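Local structure of RNA-binding protein, putative (Trypanosoma brucei, 6E4O) at residues K21-L24 with R25-G28; F45-P48 with E49-A52. The protein is the RNA recognition motif of the kRNA-editing protein TbRGG2, which binds and remodels RNA. All blocks are in the same frame, centred on the assembly; numbering follows the deposited sequence.

Contact 1. Residues K21-L24 with R25-G28; sequences KDHL and RQAG
R25 turns back on D22 where the first helix of the RNA recognition motif, 17-24, runs out into the loop before strand 30-36. The two side chains lie alongside one another, and the bend in the arginine chain (chi3 -73°) brings it round side-on to a single carboxylate oxygen. R25 NE and R25 NH2 each stand 3.1 Å from D22 OD1, both on one face of the carboxylate; NE meets the anti side of OD1, whereas NH2 comes from above the carboxylate plane. This salt bridge lies at the surface, and nearer the backbone R25 CG passes 3.3 Å from K21 O. At Q26, the extended side chain carries its amide back along the helix end, and Q26 NE2 donates to H23 O at 3.0 Å. The same NE2 sits over a face of the imidazole, with the amide and ring planes 71° apart; H23 NE2 itself is hydrogen-bonded to S61 OG. A27 N makes a turn bond, three residues back, to L24 O at 2.9 Å, while its methyl packs on L58 and on helix 48-57. Last comes G28, whose amide N makes a weak 3.4 Å bond to that same L24 O.

Contact 2. Residues F45-P48 with E49-A52; sequences FVTP and EDAA
F45 and D50 meet obliquely, their ring and carboxylate planes 67° apart, with F45 CB packed 3.4 Å from D50 CB. The helix backbone covers one face of the phenyl ring: D50 O lies 4.1 Å above the plane, over the ring centre. Farther along, F45 CD1 comes within 4.0 Å of the methyl CB of A51, and both residues lean on V6 of strand 5-9. On the solvent side, T47 crosses D50 in the same oblique manner. Here strand 40-45 of the RNA recognition motif passes into helix 48-57, and T47 is the N-cap. Its hydroxyl, set between the backbone N and the carbonyl carbon (chi1 70°), accepts from D50 N at 3.0 Å. The carboxylate of D50 turns back beside this hydroxyl, and one water joins the two, lying 2.7 Å from T47 OG1 and donating to D50 OD1. P48 and E49 run side by side in the first turn. Bent at chi2 (62°), the glutamate folds back over the cap, bringing E49 OE2 to 3.5 Å from T47 CB. The turn closes as A52 N donates to P48 O at 2.9 Å.

Contact 1 ends one helix of the domain and contact 2 begins the other, so the pair differ as C-terminal and N-terminal ends do. At 25-28 side-chain donors reach an acidic side chain and a carbonyl oxygen; at 47-50 a hydroxyl, and more weakly the T47 carbonyl, accept from amides of the opening turn. Both are partly buried, with D22, R25 and E49 exposed at the surface and L24, A27, F45 and A51 buried. They also touch: F45 CE2 lies 3.5 Å from L24 O, and the D50 carboxylate packs against G28, D50 CG being 3.7 Å from G28 CA. L24 rests on F45 itself, so the two helix ends share one buried phenylalanine of strand 40-45.

Contact 1. Residues K21-L24 with R25-G28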
ATOM      1  N   LYS A  21       4.605  -3.816  -2.470  1.00 10.34           N
ATOM      2  CA  LYS A  21       4.971  -4.401  -1.191  1.00 13.43           C
ATOM      3  C   LYS A  21       6.267  -3.782  -0.671  1.00 13.81           C
ATOM      4  O   LYS A  21       6.352  -3.400   0.496  1.00 12.24           O
ATOM      5  CB  LYS A  21       5.118  -5.920  -1.297  1.00 14.45           C
ATOM      6  CG  LYS A  21       5.568  -6.572   0.004  1.00 14.64           C
ATOM      7  CD  LYS A  21       5.686  -8.078  -0.151  1.00 27.77           C
ATOM      8  CE  LYS A  21       6.209  -8.741   1.116  1.00 38.62           C
ATOM      9  NZ  LYS A  21       6.201 -10.226   0.991  1.00 44.11           N
ATOM     10  N   ASP A  22       7.277  -3.678  -1.531  1.00 11.89           N
ATOM     11  CA  ASP A  22       8.547  -3.102  -1.102  1.00 10.54           C
ATOM     12  C   ASP A  22       8.391  -1.653  -0.656  1.00 12.31           C
ATOM     13  O   ASP A  22       9.028  -1.224   0.310  1.00 15.34           O
ATOM     14  CB  ASP A  22       9.620  -3.208  -2.193  1.00 15.24           C
ATOM     15  CG  ASP A  22      10.251  -4.583  -2.258  1.00 24.32           C
ATOM     16  OD1 ASP A  22      10.174  -5.331  -1.259  1.00 24.67           O
ATOM     17  OD2 ASP A  22      10.831  -4.916  -3.310  1.00 29.72           O
ATOM     18  N   HIS A  23       7.563  -0.897  -1.369  1.00 11.88           N
ATOM     19  CA  HIS A  23       7.293   0.486  -1.001  1.00  9.40           C
ATOM     20  C   HIS A  23       6.691   0.559   0.410  1.00 13.10           C
ATOM     21  O   HIS A  23       7.088   1.382   1.241  1.00 12.66           O
ATOM     22  CB  HIS A  23       6.354   1.126  -2.028  1.00 12.15           C
ATOM     23  CG  HIS A  23       6.093   2.582  -1.786  1.00 12.28           C
ATOM     24  ND1 HIS A  23       7.060   3.548  -1.939  1.00 16.28           N
ATOM     25  CD2 HIS A  23       4.962   3.227  -1.415  1.00 10.84           C
ATOM     26  CE1 HIS A  23       6.538   4.735  -1.663  1.00 15.61           C
ATOM     27  NE2 HIS A  23       5.269   4.566  -1.345  1.00 13.13           N
ATOM     28  N   LEU A  24       5.738  -0.323   0.683  1.00 10.46           N
ATOM     29  CA  LEU A  24       4.994  -0.283   1.937  1.00 10.23           C
ATOM     30  C   LEU A  24       5.748  -0.924   3.099  1.00 12.19           C
ATOM     31  O   LEU A  24       5.360  -0.777   4.260  1.00 13.71           O
ATOM     32  CB  LEU A  24       3.623  -0.942   1.746  1.00 10.94           C
ATOM     33  CG  LEU A  24       2.697  -0.153   0.823  1.00 14.73           C
ATOM     34  CD1 LEU A  24       1.440  -0.966   0.525  1.00 15.93           C
ATOM     35  CD2 LEU A  24       2.338   1.189   1.434  1.00 15.69           C
ATOM     36  N   ARG A  25       6.829  -1.637   2.796  1.00 11.80           N
ATOM     37  CA  ARG A  25       7.658  -2.201   3.859  1.00 14.15           C
ATOM     38  C   ARG A  25       8.299  -1.085   4.676  1.00 13.04           C
ATOM     39  O   ARG A  25       8.844  -1.327   5.747  1.00 14.85           O
ATOM     40  CB  ARG A  25       8.737  -3.135   3.303  1.00 18.57           C
ATOM     41  CG  ARG A  25       8.236  -4.526   2.939  1.00 21.18           C
ATOM     42  CD  ARG A  25       9.375  -5.537   2.995  1.00 28.74           C
ATOM     43  NE  ARG A  25      10.301  -5.382   1.883  1.00 36.78           N
ATOM     44  CZ  ARG A  25      11.612  -5.587   1.956  1.00 34.06           C
ATOM     45  NH1 ARG A  25      12.183  -5.946   3.103  1.00 29.89           N
ATOM     46  NH2 ARG A  25      12.355  -5.420   0.873  1.00 36.81           N
ATOM     47  N   GLN A  26       8.240   0.142   4.162  1.00 12.38           N
ATOM     48  CA  GLN A  26       8.678   1.297   4.933  1.00 14.74           C
ATOM     49  C   GLN A  26       7.850   1.445   6.204  1.00 12.81           C
ATOM     50  O   GLN A  26       8.302   2.041   7.182  1.00 12.04           O
ATOM     51  CB  GLN A  26       8.520   2.579   4.121  1.00 12.55           C
ATOM     52  CG  GLN A  26       9.495   2.734   2.960  1.00 14.28           C
ATOM     53  CD  GLN A  26       9.283   4.051   2.252  1.00 18.76           C
ATOM     54  OE1 GLN A  26       9.797   5.081   2.679  1.00 17.93           O
ATOM     55  NE2 GLN A  26       8.493   4.031   1.183  1.00 17.37           N
ATOM     56  N   ALA A  27       6.626   0.924   6.175  1.00 13.92           N
ATOM     57  CA  ALA A  27       5.710   1.065   7.303  1.00 13.66           C
ATOM     58  C   ALA A  27       5.648  -0.193   8.158  1.00 14.95           C
ATOM     59  O   ALA A  27       5.325  -0.126   9.339  1.00 16.69           O
ATOM     60  CB  ALA A  27       4.327   1.419   6.814  1.00 12.17           C
ATOM     61  N   GLY A  28       5.950  -1.341   7.566  1.00 14.95           N
ATOM     62  CA  GLY A  28       5.905  -2.577   8.325  1.00 18.44           C
ATOM     63  C   GLY A  28       5.842  -3.811   7.458  1.00 15.89           C
ATOM     64  O   GLY A  28       5.983  -3.725   6.246  1.00 18.12           O
TER

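Contact 2. Residues F45-P48 with E49-A52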
ATOM      1  N   PHE A  45      -1.188  -5.657   6.647  1.00 11.28           N
ATOM      2  CA  PHE A  45       0.065  -5.687   7.380  1.00 12.41           C
ATOM      3  C   PHE A  45      -0.094  -6.642   8.546  1.00 14.77           C
ATOM      4  O   PHE A  45      -1.215  -6.999   8.922  1.00 14.64           O
ATOM      5  CB  PHE A  45       0.404  -4.294   7.926  1.00 10.14           C
ATOM      6  CG  PHE A  45       0.716  -3.278   6.865  1.00  9.92           C
ATOM      7  CD1 PHE A  45      -0.300  -2.555   6.258  1.00 13.98           C
ATOM      8  CD2 PHE A  45       2.029  -3.027   6.497  1.00 12.18           C
ATOM      9  CE1 PHE A  45      -0.011  -1.607   5.279  1.00 13.48           C
ATOM     10  CE2 PHE A  45       2.328  -2.082   5.518  1.00 14.26           C
ATOM     11  CZ  PHE A  45       1.309  -1.372   4.912  1.00 12.11           C
ATOM     12  N   VAL A  46       1.032  -7.019   9.143  1.00 15.26           N
ATOM     13  CA  VAL A  46       1.023  -7.896  10.304  1.00 15.98           C
ATOM     14  C   VAL A  46       0.286  -7.276  11.483  1.00 18.48           C
ATOM     15  O   VAL A  46      -0.439  -7.963  12.197  1.00 20.42           O
ATOM     16  CB  VAL A  46       2.452  -8.241  10.735  1.00 19.55           C
ATOM     17  CG1 VAL A  46       2.438  -9.111  11.989  1.00 25.47           C
ATOM     18  CG2 VAL A  46       3.160  -8.953   9.606  1.00 21.17           C
ATOM     19  N   THR A  47       0.470  -5.980  11.704  1.00 15.17           N
ATOM     20  CA  THR A  47      -0.163  -5.343  12.857  1.00 13.34           C
ATOM     21  C   THR A  47      -1.009  -4.139  12.465  1.00 13.27           C
ATOM     22  O   THR A  47      -0.797  -3.536  11.412  1.00 11.94           O
ATOM     23  CB  THR A  47       0.876  -4.883  13.896  1.00 13.89           C
ATOM     24  OG1 THR A  47       1.614  -3.773  13.371  1.00 17.52           O
ATOM     25  CG2 THR A  47       1.841  -6.015  14.237  1.00 18.90           C
ATOM     26  N   PRO A  48      -1.986  -3.793  13.313  1.00 11.94           N
ATOM     27  CA  PRO A  48      -2.705  -2.537  13.092  1.00 13.21           C
ATOM     28  C   PRO A  48      -1.763  -1.337  13.134  1.00 13.34           C
ATOM     29  O   PRO A  48      -2.011  -0.362  12.436  1.00 12.56           O
ATOM     30  CB  PRO A  48      -3.685  -2.491  14.268  1.00 13.64           C
ATOM     31  CG  PRO A  48      -3.970  -3.940  14.539  1.00 14.39           C
ATOM     32  CD  PRO A  48      -2.621  -4.610  14.364  1.00 12.99           C
ATOM     33  N   GLU A  49      -0.710  -1.405  13.944  1.00 13.20           N
ATOM     34  CA  GLU A  49       0.265  -0.312  14.020  1.00 17.21           C
ATOM     35  C   GLU A  49       0.949  -0.065  12.681  1.00 15.78           C
ATOM     36  O   GLU A  49       1.225   1.082  12.320  1.00 12.20           O
ATOM     37  CB  GLU A  49       1.320  -0.599  15.092  1.00 17.71           C
ATOM     38  CG  GLU A  49       0.800  -0.510  16.526  1.00 24.34           C
ATOM     39  CD  GLU A  49      -0.291  -1.526  16.848  1.00 26.65           C
ATOM     40  OE1 GLU A  49      -1.267  -1.136  17.516  1.00 31.13           O
ATOM     41  OE2 GLU A  49      -0.182  -2.708  16.459  1.00 19.04           O
ATOM     42  N   ASP A  50       1.235  -1.142  11.952  1.00 11.34           N
ATOM     43  CA  ASP A  50       1.884  -1.022  10.648  1.00 14.06           C
ATOM     44  C   ASP A  50       0.950  -0.343   9.659  1.00 15.79           C
ATOM     45  O   ASP A  50       1.368   0.521   8.890  1.00 10.56           O
ATOM     46  CB  ASP A  50       2.271  -2.396  10.096  1.00 12.59           C
ATOM     47  CG  ASP A  50       3.361  -3.076  10.903  1.00 20.42           C
ATOM     48  OD1 ASP A  50       4.089  -2.380  11.638  1.00 17.70           O
ATOM     49  OD2 ASP A  50       3.486  -4.320  10.787  1.00 25.81           O
ATOM     50  N   ALA A  51      -0.321  -0.736   9.679  1.00 12.49           N
ATOM     51  CA  ALA A  51      -1.327  -0.099   8.828  1.00 12.08           C
ATOM     52  C   ALA A  51      -1.471   1.387   9.143  1.00 13.04           C
ATOM     53  O   ALA A  51      -1.577   2.222   8.236  1.00 12.27           O
ATOM     54  CB  ALA A  51      -2.677  -0.808   8.957  1.00 11.81           C
ATOM     55  N   ALA A  52      -1.474   1.710  10.431  1.00  8.83           N
ATOM     56  CA  ALA A  52      -1.586   3.096  10.886  1.00  8.36           C
ATOM     57  C   ALA A  52      -0.398   3.933  10.426  1.00 13.37           C
ATOM     58  O   ALA A  52      -0.557   5.084   9.998  1.00 10.39           O
ATOM     59  CB  ALA A  52      -1.700   3.137  12.401  1.00  9.14           C
TER
HETATM   60  O   HOH W   1       4.080  -3.254  14.272  1.00 29.81           O